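Local coordinates for cytochrome C2 (PDB 1VYD), which carries electrons through its covalently bound haem c, serving as the electron donor to oxidized bacteriochlorophyll in photophosphorylation, and perhaps also in respiration, at residues A[15-20]-A[33-38]; A[39-44]-A[67-72]; A[74-79]-A[98-103]. The protein carries 1 engineered substitution. One frame throughout, in Å; residues are numbered along the deposited sequence.

Contact 1: residues A[15-20]-A[33-38]; sequences TCHSII and TGPNLY. With HEM (protoporphyrin IX containing Fe), chain C.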
loop_
_atom_site.group_PDB
_atom_site.type_symbol
_atom_site.label_atom_id
_atom_site.label_comp_id
_atom_site.label_asym_id
_atom_site.label_seq_id
_atom_site.Cartn_x
_atom_site.Cartn_y
_atom_site.Cartn_z
ATOM N N THR A 15 -11.054 -0.021 5.493
ATOM C CA THR A 15 -12.253 -0.510 4.798
ATOM C C THR A 15 -11.865 -1.595 3.801
ATOM O O THR A 15 -12.743 -2.282 3.306
ATOM C CB THR A 15 -12.693 0.736 3.946
ATOM O OG1 THR A 15 -12.949 1.787 4.867
ATOM C CG2 THR A 15 -14.002 0.499 3.257
ATOM N N CYS A 16 -10.605 -1.669 3.326
ATOM C CA CYS A 16 -10.233 -2.750 2.425
ATOM C C CYS A 16 -9.023 -3.564 2.866
ATOM O O CYS A 16 -8.830 -4.681 2.449
ATOM C CB CYS A 16 -9.835 -2.101 1.116
ATOM S SG CYS A 16 -11.321 -1.281 0.447
ATOM N N HIS A 17 -8.184 -2.955 3.723
ATOM C CA HIS A 17 -6.981 -3.550 4.216
ATOM C C HIS A 17 -6.971 -3.884 5.678
ATOM O O HIS A 17 -7.400 -3.077 6.497
ATOM C CB HIS A 17 -5.847 -2.540 4.010
ATOM C CG HIS A 17 -5.456 -2.300 2.586
ATOM N ND1 HIS A 17 -4.767 -3.205 1.802
ATOM C CD2 HIS A 17 -5.686 -1.194 1.802
ATOM C CE1 HIS A 17 -4.450 -2.626 0.652
ATOM N NE2 HIS A 17 -4.973 -1.425 0.642
ATOM N N SER A 18 -6.187 -4.857 6.067
ATOM C CA SER A 18 -5.793 -5.167 7.428
ATOM C C SER A 18 -4.294 -5.068 7.606
ATOM O O SER A 18 -3.473 -4.866 6.698
ATOM C CB SER A 18 -6.205 -6.607 7.791
ATOM O OG SER A 18 -7.630 -6.637 7.751
ATOM N N ILE A 19 -3.885 -5.199 8.884
ATOM C CA ILE A 19 -2.456 -5.185 9.217
ATOM C C ILE A 19 -2.251 -6.375 10.184
ATOM O O ILE A 19 -2.711 -6.383 11.330
ATOM C CB ILE A 19 -1.900 -3.899 9.802
ATOM C CG1 ILE A 19 -2.183 -2.686 8.875
ATOM C CG2 ILE A 19 -0.388 -4.055 9.963
ATOM C CD1 ILE A 19 -1.511 -1.420 9.311
ATOM N N ILE A 20 -1.855 -7.511 9.616
ATOM C CA ILE A 20 -1.708 -8.748 10.382
ATOM C C ILE A 20 -0.280 -9.255 10.436
ATOM O O ILE A 20 0.298 -9.493 9.369
ATOM C CB ILE A 20 -2.694 -9.818 9.849
ATOM C CG1 ILE A 20 -4.116 -9.307 10.205
ATOM C CG2 ILE A 20 -2.572 -11.125 10.659
ATOM C CD1 ILE A 20 -5.155 -9.617 9.181
ATOM N N THR A 33 -10.323 -7.114 1.196
ATOM C CA THR A 33 -10.418 -7.065 -0.277
ATOM C C THR A 33 -9.196 -6.359 -0.882
ATOM O O THR A 33 -8.992 -6.512 -2.075
ATOM C CB THR A 33 -11.717 -6.338 -0.656
ATOM O OG1 THR A 33 -11.501 -5.102 0.026
ATOM C CG2 THR A 33 -12.997 -7.025 -0.116
ATOM N N GLY A 34 -8.325 -5.792 -0.037
ATOM C CA GLY A 34 -6.971 -5.436 -0.436
ATOM C C GLY A 34 -6.036 -6.350 0.413
ATOM O O GLY A 34 -6.417 -6.910 1.440
ATOM N N PRO A 35 -4.774 -6.442 0.022
ATOM C CA PRO A 35 -3.832 -7.264 0.722
ATOM C C PRO A 35 -3.369 -6.699 2.060
ATOM O O PRO A 35 -3.474 -5.465 2.310
ATOM C CB PRO A 35 -2.607 -7.211 -0.192
ATOM C CG PRO A 35 -2.747 -6.022 -1.080
ATOM C CD PRO A 35 -4.223 -5.742 -1.170
ATOM N N ASN A 36 -2.865 -7.678 2.832
ATOM C CA ASN A 36 -2.258 -7.350 4.133
ATOM C C ASN A 36 -1.241 -6.233 3.979
ATOM O O ASN A 36 -0.360 -6.488 3.174
ATOM C CB ASN A 36 -1.674 -8.648 4.701
ATOM C CG ASN A 36 -1.197 -8.521 6.150
ATOM O OD1 ASN A 36 -1.321 -7.403 6.690
ATOM N ND2 ASN A 36 -0.634 -9.606 6.678
ATOM N N LEU A 37 -1.158 -5.207 4.824
ATOM C CA LEU A 37 -0.134 -4.180 4.682
ATOM C C LEU A 37 0.951 -4.224 5.751
ATOM O O LEU A 37 1.880 -3.470 5.536
ATOM C CB LEU A 37 -0.806 -2.797 4.685
ATOM C CG LEU A 37 -1.724 -2.507 3.481
ATOM C CD1 LEU A 37 -2.223 -1.103 3.463
ATOM C CD2 LEU A 37 -0.927 -2.790 2.156
ATOM N N TYR A 38 0.951 -5.245 6.627
ATOM C CA TYR A 38 2.058 -5.500 7.529
ATOM C C TYR A 38 3.306 -5.791 6.726
ATOM O O TYR A 38 3.186 -6.646 5.849
ATOM C CB TYR A 38 1.796 -6.812 8.377
ATOM C CG TYR A 38 2.902 -7.043 9.415
ATOM C CD1 TYR A 38 4.079 -7.738 9.141
ATOM C CD2 TYR A 38 2.729 -6.523 10.694
ATOM C CE1 TYR A 38 5.086 -7.932 10.062
ATOM C CE2 TYR A 38 3.683 -6.684 11.698
ATOM C CZ TYR A 38 4.849 -7.388 11.342
ATOM O OH TYR A 38 5.768 -7.551 12.322
HETATM C CHA HEM C . -3.026 -2.143 -2.979
HETATM C CHB HEM C . -2.005 1.080 0.530
HETATM C CHC HEM C . -6.718 2.311 0.716
HETATM C CHD HEM C . -7.788 -1.485 -2.152
HETATM C C1A HEM C . -2.360 -1.304 -2.091
HETATM C C2A HEM C . -0.927 -1.241 -1.895
HETATM C C3A HEM C . -0.687 -0.351 -0.956
HETATM C C4A HEM C . -1.943 0.181 -0.524
HETATM C CMA HEM C . 0.586 0.191 -0.265
HETATM C CAA HEM C . 0.075 -2.133 -2.707
HETATM C CBA HEM C . 0.321 -3.411 -1.941
HETATM C CGA HEM C . 1.260 -4.446 -2.523
HETATM O O1A HEM C . 1.882 -4.207 -3.599
HETATM O O2A HEM C . 1.210 -5.545 -1.920
HETATM C C1B HEM C . -3.225 1.647 0.843
HETATM C C2B HEM C . -3.356 2.733 1.784
HETATM C C3B HEM C . -4.651 3.076 1.779
HETATM C C4B HEM C . -5.370 2.199 0.913
HETATM C CMB HEM C . -2.177 3.324 2.630
HETATM C CAB HEM C . -5.346 4.255 2.505
HETATM C CBB HEM C . -4.820 5.528 2.365
HETATM C C1C HEM C . -7.393 1.365 -0.049
HETATM C C2C HEM C . -8.845 1.295 -0.148
HETATM C C3C HEM C . -9.132 0.285 -0.945
HETATM C C4C HEM C . -7.891 -0.344 -1.362
HETATM C CMC HEM C . -9.753 2.262 0.632
HETATM C CAC HEM C . -10.490 -0.183 -1.508
HETATM C CBC HEM C . -11.536 0.667 -1.775
HETATM C C1D HEM C . -6.582 -2.007 -2.583
HETATM C C2D HEM C . -6.458 -3.004 -3.613
HETATM C C3D HEM C . -5.144 -3.186 -3.838
HETATM C C4D HEM C . -4.410 -2.263 -3.006
HETATM C CMD HEM C . -7.671 -3.715 -4.235
HETATM C CAD HEM C . -4.449 -4.080 -4.862
HETATM C CBD HEM C . -4.135 -3.168 -6.104
HETATM C CGD HEM C . -4.133 -3.842 -7.446
HETATM O O1D HEM C . -4.139 -3.022 -8.398
HETATM O O2D HEM C . -4.295 -5.097 -7.573
HETATM N NA HEM C . -2.947 -0.429 -1.239
HETATM N NB HEM C . -4.453 1.305 0.366
HETATM N NC HEM C . -6.829 0.364 -0.809
HETATM N ND HEM C . -5.318 -1.535 -2.241
HETATM FE FE HEM C . -4.891 -0.070 -0.998
HETATM O O HOH W 1 -6.195 -6.968 4.061
#
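His-17 and Pro-35 meet where the CXXCH haem-attachment motif of a class I cytochrome c, with Cys-13 and Cys-16 as its covalent links, runs alongside the loop 33-38. Packing is tight at the haem end, where the imidazole is held at three points. His-17 NE2 binds the haem iron at 2.1 Å, Met-96 being the other axial ligand. His-17 ND1 donates to Pro-35 O over 2.7 Å, with the acceptor only 9° out of the ring plane; this bond helps fix the ring's rotation and probably makes NE2 a stronger donor to iron. Over one face, Leu-37 CD1 lies 3.6 Å from the centroid of the His-17 ring and 11° off its normal, a CH-pi contact. Gly-34 fits closely here, its N donating to Cys-16 O at 2.8 Å, and a side chain on it would run into His-17 CE1.

The margins are more open to solvent, though the backbones stay as close. Thr-33 is exposed at the haem end itself, midway a water bridges Ser-18 N and Gly-34 O, and at the far end Ile-20, Asn-36 and Tyr-38 are partly exposed. Asn-36, its CG anti to the backbone N (chi1 -171°), lays its amide beside Ile-20, and ND2 reaches Ile-20 O at 2.9 Å in the amide plane. Asn-36 OD1 takes two donors from opposite faces of that plane: Ile-20 N at 3.0 Å and, closing an Asx turn, Tyr-38 N at 3.1 Å.

Contact 2: residues A[39-44]-A[67-72]; sequences GVVGRT and WTEEDI. With HEM (protoporphyrin IX containing Fe), chain C.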
loop_
_atom_site.group_PDB
_atom_site.type_symbol
_atom_site.label_atom_id
_atom_site.label_comp_id
_atom_site.label_asym_id
_atom_site.label_seq_id
_atom_site.Cartn_x
_atom_site.Cartn_y
_atom_site.Cartn_z
ATOM N N GLY A 39 4.440 -5.165 6.950
ATOM C CA GLY A 39 5.660 -5.374 6.223
ATOM C C GLY A 39 5.632 -4.896 4.791
ATOM O O GLY A 39 6.477 -5.236 3.974
ATOM N N VAL A 40 4.723 -4.003 4.407
ATOM C CA VAL A 40 4.653 -3.583 2.965
ATOM C C VAL A 40 5.765 -2.604 2.696
ATOM O O VAL A 40 6.123 -2.436 1.568
ATOM C CB VAL A 40 3.300 -2.970 2.589
ATOM C CG1 VAL A 40 3.065 -1.625 3.343
ATOM C CG2 VAL A 40 3.246 -2.649 1.095
ATOM N N VAL A 41 6.355 -1.902 3.663
ATOM C CA VAL A 41 7.514 -1.065 3.444
ATOM C C VAL A 41 8.749 -1.938 3.142
ATOM O O VAL A 41 9.203 -2.711 4.003
ATOM C CB VAL A 41 7.819 -0.070 4.580
ATOM C CG1 VAL A 41 9.032 0.829 4.217
ATOM C CG2 VAL A 41 6.626 0.891 4.742
ATOM N N GLY A 42 9.315 -1.895 1.923
ATOM C CA GLY A 42 10.470 -2.696 1.602
ATOM C C GLY A 42 10.038 -3.944 0.877
ATOM O O GLY A 42 10.848 -4.759 0.480
ATOM N N ARG A 43 8.728 -4.170 0.670
ATOM C CA ARG A 43 8.339 -5.412 -0.002
ATOM C C ARG A 43 8.090 -5.224 -1.509
ATOM O O ARG A 43 7.735 -4.101 -1.861
ATOM C CB ARG A 43 7.035 -5.872 0.649
ATOM C CG ARG A 43 6.404 -7.092 -0.001
ATOM C CD ARG A 43 5.263 -7.616 0.908
ATOM N NE ARG A 43 3.947 -7.090 0.639
ATOM C CZ ARG A 43 2.904 -6.794 1.422
ATOM N NH1 ARG A 43 1.697 -6.321 0.965
ATOM N NH2 ARG A 43 2.828 -6.908 2.763
ATOM N N THR A 44 8.427 -6.204 -2.338
ATOM C CA THR A 44 8.257 -6.058 -3.785
ATOM C C THR A 44 6.757 -5.839 -4.103
ATOM O O THR A 44 5.962 -6.596 -3.563
ATOM C CB THR A 44 8.773 -7.325 -4.522
ATOM O OG1 THR A 44 10.142 -7.486 -4.080
ATOM C CG2 THR A 44 8.779 -7.279 -6.041
ATOM N N TRP A 67 8.299 -1.107 -2.429
ATOM C CA TRP A 67 7.817 0.106 -1.852
ATOM C C TRP A 67 8.719 0.722 -0.792
ATOM O O TRP A 67 9.103 0.090 0.184
ATOM C CB TRP A 67 6.490 -0.185 -1.081
ATOM C CG TRP A 67 5.420 -0.678 -1.999
ATOM C CD1 TRP A 67 4.913 -1.959 -2.094
ATOM C CD2 TRP A 67 4.656 0.129 -2.876
ATOM N NE1 TRP A 67 3.890 -2.001 -2.983
ATOM C CE2 TRP A 67 3.752 -0.724 -3.533
ATOM C CE3 TRP A 67 4.667 1.500 -3.202
ATOM C CZ2 TRP A 67 2.865 -0.234 -4.499
ATOM C CZ3 TRP A 67 3.838 1.970 -4.176
ATOM C CH2 TRP A 67 2.923 1.091 -4.823
ATOM N N THR A 68 8.659 2.065 -0.746
ATOM C CA THR A 68 9.358 2.872 0.244
ATOM C C THR A 68 8.254 3.764 0.803
ATOM O O THR A 68 7.185 3.831 0.163
ATOM C CB THR A 68 10.478 3.728 -0.385
ATOM O OG1 THR A 68 9.962 4.634 -1.366
ATOM C CG2 THR A 68 11.524 2.855 -1.060
ATOM N N GLU A 69 8.426 4.458 1.897
ATOM C CA GLU A 69 7.442 5.368 2.456
ATOM C C GLU A 69 7.056 6.474 1.487
ATOM O O GLU A 69 5.864 6.807 1.385
ATOM C CB GLU A 69 8.014 6.047 3.703
ATOM C CG GLU A 69 8.070 5.048 4.870
ATOM C CD GLU A 69 8.539 5.786 6.121
ATOM O OE1 GLU A 69 8.015 6.868 6.467
ATOM O OE2 GLU A 69 9.507 5.262 6.718
ATOM N N GLU A 70 8.064 7.033 0.825
ATOM C CA GLU A 70 7.884 8.109 -0.145
ATOM C C GLU A 70 7.101 7.592 -1.328
ATOM O O GLU A 70 6.222 8.325 -1.774
ATOM C CB GLU A 70 9.276 8.616 -0.606
ATOM C CG GLU A 70 9.210 9.835 -1.503
ATOM C CD GLU A 70 10.541 10.278 -2.078
ATOM O OE1 GLU A 70 11.343 9.439 -2.595
ATOM O OE2 GLU A 70 10.790 11.524 -2.109
ATOM N N ASP A 71 7.378 6.415 -1.900
ATOM C CA ASP A 71 6.512 5.881 -2.925
ATOM C C ASP A 71 5.124 5.529 -2.366
ATOM O O ASP A 71 4.159 5.609 -3.104
ATOM C CB ASP A 71 7.076 4.649 -3.645
ATOM C CG ASP A 71 8.441 4.976 -4.232
ATOM O OD1 ASP A 71 9.446 4.306 -3.914
ATOM O OD2 ASP A 71 8.457 5.923 -5.032
ATOM N N ILE A 72 4.939 5.065 -1.146
ATOM C CA ILE A 72 3.579 4.797 -0.679
ATOM C C ILE A 72 2.771 6.087 -0.634
ATOM O O ILE A 72 1.635 6.137 -1.143
ATOM C CB ILE A 72 3.601 4.097 0.706
ATOM C CG1 ILE A 72 4.196 2.690 0.433
ATOM C CG2 ILE A 72 2.180 4.049 1.260
ATOM C CD1 ILE A 72 4.358 1.864 1.680
HETATM C CHA HEM C . -3.026 -2.143 -2.979
HETATM C CHB HEM C . -2.005 1.080 0.530
HETATM C CHC HEM C . -6.718 2.311 0.716
HETATM C CHD HEM C . -7.788 -1.485 -2.152
HETATM C C1A HEM C . -2.360 -1.304 -2.091
HETATM C C2A HEM C . -0.927 -1.241 -1.895
HETATM C C3A HEM C . -0.687 -0.351 -0.956
HETATM C C4A HEM C . -1.943 0.181 -0.524
HETATM C CMA HEM C . 0.586 0.191 -0.265
HETATM C CAA HEM C . 0.075 -2.133 -2.707
HETATM C CBA HEM C . 0.321 -3.411 -1.941
HETATM C CGA HEM C . 1.260 -4.446 -2.523
HETATM O O1A HEM C . 1.882 -4.207 -3.599
HETATM O O2A HEM C . 1.210 -5.545 -1.920
HETATM C C1B HEM C . -3.225 1.647 0.843
HETATM C C2B HEM C . -3.356 2.733 1.784
HETATM C C3B HEM C . -4.651 3.076 1.779
HETATM C C4B HEM C . -5.370 2.199 0.913
HETATM C CMB HEM C . -2.177 3.324 2.630
HETATM C CAB HEM C . -5.346 4.255 2.505
HETATM C CBB HEM C . -4.820 5.528 2.365
HETATM C C1C HEM C . -7.393 1.365 -0.049
HETATM C C2C HEM C . -8.845 1.295 -0.148
HETATM C C3C HEM C . -9.132 0.285 -0.945
HETATM C C4C HEM C . -7.891 -0.344 -1.362
HETATM C CMC HEM C . -9.753 2.262 0.632
HETATM C CAC HEM C . -10.490 -0.183 -1.508
HETATM C CBC HEM C . -11.536 0.667 -1.775
HETATM C C1D HEM C . -6.582 -2.007 -2.583
HETATM C C2D HEM C . -6.458 -3.004 -3.613
HETATM C C3D HEM C . -5.144 -3.186 -3.838
HETATM C C4D HEM C . -4.410 -2.263 -3.006
HETATM C CMD HEM C . -7.671 -3.715 -4.235
HETATM C CAD HEM C . -4.449 -4.080 -4.862
HETATM C CBD HEM C . -4.135 -3.168 -6.104
HETATM C CGD HEM C . -4.133 -3.842 -7.446
HETATM O O1D HEM C . -4.139 -3.022 -8.398
HETATM O O2D HEM C . -4.295 -5.097 -7.573
HETATM N NA HEM C . -2.947 -0.429 -1.239
HETATM N NB HEM C . -4.453 1.305 0.366
HETATM N NC HEM C . -6.829 0.364 -0.809
HETATM N ND HEM C . -5.318 -1.535 -2.241
HETATM FE FE HEM C . -4.891 -0.070 -0.998
#
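Trp-67, with CG anti to the carbonyl carbon (chi1 -62°), brings its indole against Val-40, whose CG2 lies 3.7 Å from Trp-67 CD1. A bend at chi3 (92°) turns the Arg-43 guanidinium toward the same haem propionate that the indole's N-H edge meets. Trp-67 NE1 donates to haem O1A at 3.0 Å, with the oxygen in the ring plane. Arg-43 NH1 reaches haem O2A, also at 3.0 Å and nearly straight (170°), and is further bonded to Asn-36 O. Each propionate oxygen thus has its own donor, and the arginine's charge probably offsets that of the carboxylate. With an alanine here instead of Trp-67, haem O1A is likely to lose its indole N-H, and a gap would probably open beside Val-40 CG2.

The backbones are tied as well. Gly-42 N, in the type II turn 40-43, donates to Trp-67 O at 2.6 Å, and Trp-67 N donates to Arg-43 O at 3.1 Å. Beyond them Ile-72 CD1 packs on Val-41 CG2 at 3.9 Å, meeting Val-40 CG1 tip to tip, just after Thr-68 N-caps helix 69-77. A tryptophan and an arginine sharing one haem propionate recall mitochondrial-type cytochromes c, to which the c2 proteins are related.

Contact 3: residues A[74-79]-A[98-103]; sequences TYVKDP and FKLAKG. With HEM (protoporphyrin IX containing Fe), chain C.
Leu-100 and Val-76 are joined first through the backbone. Leu-100 N donates to Val-76 O over 2.9 Å, and the N-H points almost exactly at the acceptor (176°). Val-76 O thus takes its donor from the loop 98-103.

The Leu-100 side chain then passes alongside Val-76 and the edge of the haem. Leu-100 CB lies 3.7 Å from Val-76 O and 4.0 Å from Val-76 CG1. CG is anti to the backbone N (chi1 172°), which sets the isobutyl group beside Val-76, the two side chains pointing the same way. At the tip, Leu-100 CD2 has two neighbours: it lies 3.5 Å from Val-76 CG1, and Leu-100 CD2 is 3.9 Å from haem CBB, the end carbon of a former vinyl group. The first of these is tighter than usual for two methyls, and because Val-76 chi1 (115°) is far from a staggered value, the exact placing of that methyl is doubtful. The other Val-76 branch, CG2, rests on the haem ring methyl CMB.

This is the methionine side of a class I cytochrome c: 98-103 follows the axial ligand Met-96 in sequence, and Tyr-75 and Val-76 both touch that residue. Phe-98 continues the pocket, with its CB against haem methyl CMC, while Phe-98 O meets Pro-79 CG at 3.5 Å.

The outer side is made mostly of backbone and aliphatic stems. Lys-77 CA approaches Leu-100 O at 3.4 Å in a CA-H...O contact, and Lys-99 CB packs on Lys-77 O at 3.3 Å. Lys-99 NZ lies near Asp-78 without touching its carboxylate, whose OD2 instead caps Ala-81 N at the start of helix 79-87.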
loop_
_atom_site.group_PDB
_atom_site.type_symbol
_atom_site.label_atom_id
_atom_site.label_comp_id
_atom_site.label_asym_id
_atom_site.label_seq_id
_atom_site.Cartn_x
_atom_site.Cartn_y
_atom_site.Cartn_z
ATOM N N THR A 74 3.116 8.780 -2.385
ATOM C CA THR A 74 2.663 9.297 -3.698
ATOM C C THR A 74 1.638 8.381 -4.319
ATOM O O THR A 74 0.762 8.781 -5.089
ATOM C CB THR A 74 3.856 9.363 -4.682
ATOM O OG1 THR A 74 4.914 10.205 -4.165
ATOM C CG2 THR A 74 3.438 9.927 -6.019
ATOM N N TYR A 75 1.817 7.049 -4.156
ATOM C CA TYR A 75 0.890 6.108 -4.822
ATOM C C TYR A 75 -0.534 6.272 -4.318
ATOM O O TYR A 75 -1.476 6.209 -5.077
ATOM C CB TYR A 75 1.301 4.678 -4.524
ATOM C CG TYR A 75 0.256 3.599 -4.776
ATOM C CD1 TYR A 75 -0.058 3.124 -6.053
ATOM C CD2 TYR A 75 -0.352 2.973 -3.692
ATOM C CE1 TYR A 75 -0.883 2.033 -6.249
ATOM C CE2 TYR A 75 -1.154 1.870 -3.855
ATOM C CZ TYR A 75 -1.450 1.443 -5.146
ATOM O OH TYR A 75 -2.278 0.336 -5.294
ATOM N N VAL A 76 -0.733 6.455 -3.050
ATOM C CA VAL A 76 -2.000 6.574 -2.285
ATOM C C VAL A 76 -2.732 7.844 -2.654
ATOM O O VAL A 76 -3.958 7.911 -2.720
ATOM C CB VAL A 76 -1.430 6.386 -0.853
ATOM C CG1 VAL A 76 -1.520 7.541 0.123
ATOM C CG2 VAL A 76 -1.800 5.089 -0.193
ATOM N N LYS A 77 -2.095 8.936 -3.090
ATOM C CA LYS A 77 -2.735 10.145 -3.589
ATOM C C LYS A 77 -3.381 9.858 -4.939
ATOM O O LYS A 77 -4.437 10.451 -5.240
ATOM C CB LYS A 77 -1.810 11.341 -3.838
ATOM C CG LYS A 77 -1.291 12.036 -2.622
ATOM C CD LYS A 77 0.140 12.525 -2.825
ATOM C CE LYS A 77 0.453 13.578 -1.764
ATOM N NZ LYS A 77 1.618 13.178 -0.895
ATOM N N ASP A 78 -2.778 8.977 -5.739
ATOM C CA ASP A 78 -3.468 8.684 -7.017
ATOM C C ASP A 78 -2.832 7.447 -7.602
ATOM O O ASP A 78 -1.797 7.524 -8.280
ATOM C CB ASP A 78 -3.345 9.886 -7.967
ATOM C CG ASP A 78 -4.182 9.741 -9.196
ATOM O OD1 ASP A 78 -4.630 10.834 -9.599
ATOM O OD2 ASP A 78 -4.530 8.686 -9.784
ATOM N N PRO A 79 -3.336 6.290 -7.219
ATOM C CA PRO A 79 -2.747 5.009 -7.554
ATOM C C PRO A 79 -2.655 4.791 -9.027
ATOM O O PRO A 79 -1.619 4.305 -9.515
ATOM C CB PRO A 79 -3.598 3.977 -6.825
ATOM C CG PRO A 79 -4.543 4.705 -5.917
ATOM C CD PRO A 79 -4.565 6.137 -6.360
ATOM N N PHE A 98 -9.538 4.452 -4.696
ATOM C CA PHE A 98 -9.615 5.344 -3.564
ATOM C C PHE A 98 -8.312 6.164 -3.688
ATOM O O PHE A 98 -7.281 5.536 -3.940
ATOM C CB PHE A 98 -9.546 4.628 -2.197
ATOM C CG PHE A 98 -9.482 5.663 -1.122
ATOM C CD1 PHE A 98 -10.600 6.462 -0.913
ATOM C CD2 PHE A 98 -8.352 5.893 -0.391
ATOM C CE1 PHE A 98 -10.587 7.419 0.068
ATOM C CE2 PHE A 98 -8.319 6.833 0.609
ATOM C CZ PHE A 98 -9.439 7.612 0.840
ATOM N N LYS A 99 -8.509 7.471 -3.557
ATOM C CA LYS A 99 -7.383 8.390 -3.653
ATOM C C LYS A 99 -7.415 9.137 -2.324
ATOM O O LYS A 99 -8.524 9.595 -1.926
ATOM C CB LYS A 99 -7.531 9.338 -4.837
ATOM C CG LYS A 99 -8.171 8.876 -6.121
ATOM C CD LYS A 99 -8.243 9.886 -7.281
ATOM C CE LYS A 99 -9.619 10.058 -7.953
ATOM N NZ LYS A 99 -9.869 11.428 -8.577
ATOM N N LEU A 100 -6.313 9.227 -1.644
ATOM C CA LEU A 100 -6.203 9.892 -0.354
ATOM C C LEU A 100 -5.838 11.343 -0.677
ATOM O O LEU A 100 -4.808 11.641 -1.310
ATOM C CB LEU A 100 -5.158 9.193 0.526
ATOM C CG LEU A 100 -4.768 9.868 1.837
ATOM C CD1 LEU A 100 -5.904 9.806 2.861
ATOM C CD2 LEU A 100 -3.492 9.239 2.409
ATOM N N ALA A 101 -6.583 12.293 -0.186
ATOM C CA ALA A 101 -6.370 13.704 -0.559
ATOM C C ALA A 101 -5.185 14.258 0.191
ATOM O O ALA A 101 -4.355 14.859 -0.461
ATOM C CB ALA A 101 -7.572 14.619 -0.304
ATOM N N LYS A 102 -5.099 13.892 1.466
ATOM C CA LYS A 102 -3.922 14.387 2.246
ATOM C C LYS A 102 -3.625 13.290 3.267
ATOM O O LYS A 102 -4.494 12.491 3.619
ATOM C CB LYS A 102 -4.334 15.746 2.792
ATOM C CG LYS A 102 -4.038 16.223 4.162
ATOM C CD LYS A 102 -5.184 16.824 4.970
ATOM C CE LYS A 102 -5.090 16.266 6.383
ATOM N NZ LYS A 102 -6.363 16.141 7.173
ATOM N N GLY A 103 -2.434 13.239 3.840
ATOM C CA GLY A 103 -2.009 12.343 4.856
ATOM C C GLY A 103 -1.125 11.179 4.418
ATOM O O GLY A 103 -0.736 10.419 5.321
HETATM C CHA HEM C . -3.026 -2.143 -2.979
HETATM C CHB HEM C . -2.005 1.080 0.530
HETATM C CHC HEM C . -6.718 2.311 0.716
HETATM C CHD HEM C . -7.788 -1.485 -2.152
HETATM C C1A HEM C . -2.360 -1.304 -2.091
HETATM C C2A HEM C . -0.927 -1.241 -1.895
HETATM C C3A HEM C . -0.687 -0.351 -0.956
HETATM C C4A HEM C . -1.943 0.181 -0.524
HETATM C CMA HEM C . 0.586 0.191 -0.265
HETATM C CAA HEM C . 0.075 -2.133 -2.707
HETATM C CBA HEM C . 0.321 -3.411 -1.941
HETATM C CGA HEM C . 1.260 -4.446 -2.523
HETATM O O1A HEM C . 1.882 -4.207 -3.599
HETATM O O2A HEM C . 1.210 -5.545 -1.920
HETATM C C1B HEM C . -3.225 1.647 0.843
HETATM C C2B HEM C . -3.356 2.733 1.784
HETATM C C3B HEM C . -4.651 3.076 1.779
HETATM C C4B HEM C . -5.370 2.199 0.913
HETATM C CMB HEM C . -2.177 3.324 2.630
HETATM C CAB HEM C . -5.346 4.255 2.505
HETATM C CBB HEM C . -4.820 5.528 2.365
HETATM C C1C HEM C . -7.393 1.365 -0.049
HETATM C C2C HEM C . -8.845 1.295 -0.148
HETATM C C3C HEM C . -9.132 0.285 -0.945
HETATM C C4C HEM C . -7.891 -0.344 -1.362
HETATM C CMC HEM C . -9.753 2.262 0.632
HETATM C CAC HEM C . -10.490 -0.183 -1.508
HETATM C CBC HEM C . -11.536 0.667 -1.775
HETATM C C1D HEM C . -6.582 -2.007 -2.583
HETATM C C2D HEM C . -6.458 -3.004 -3.613
HETATM C C3D HEM C . -5.144 -3.186 -3.838
HETATM C C4D HEM C . -4.410 -2.263 -3.006
HETATM C CMD HEM C . -7.671 -3.715 -4.235
HETATM C CAD HEM C . -4.449 -4.080 -4.862
HETATM C CBD HEM C . -4.135 -3.168 -6.104
HETATM C CGD HEM C . -4.133 -3.842 -7.446
HETATM O O1D HEM C . -4.139 -3.022 -8.398
HETATM O O2D HEM C . -4.295 -5.097 -7.573
HETATM N NA HEM C . -2.947 -0.429 -1.239
HETATM N NB HEM C . -4.453 1.305 0.366
HETATM N NC HEM C . -6.829 0.364 -0.809
HETATM N ND HEM C . -5.318 -1.535 -2.241
HETATM FE FE HEM C . -4.891 -0.070 -0.998
#

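How the contacts relate
All three contacts line one haem pocket, but they differ in burial and chemistry. Contact 1 is the most buried and richest in hydrogen bonds, carrying the histidine ligand on 15-20 and supporting it from 33-38. Contacts 2 and 3 are partly buried and share helix 69-77, contact 2 at its start and contact 3 at its end; Trp-67 CH2 meets Tyr-75 CG at 3.7 Å between them. Contact 2 deals with haem charge through polar donors to a propionate, whereas contact 3 offers the haem mainly hydrocarbon. Contacts 1 and 2 also touch through Tyr-38 O and Arg-43 NH2, 3.1 Å apart, in packing; contacts 1 and 3 do not touch, their nearest atoms being about 7 Å apart.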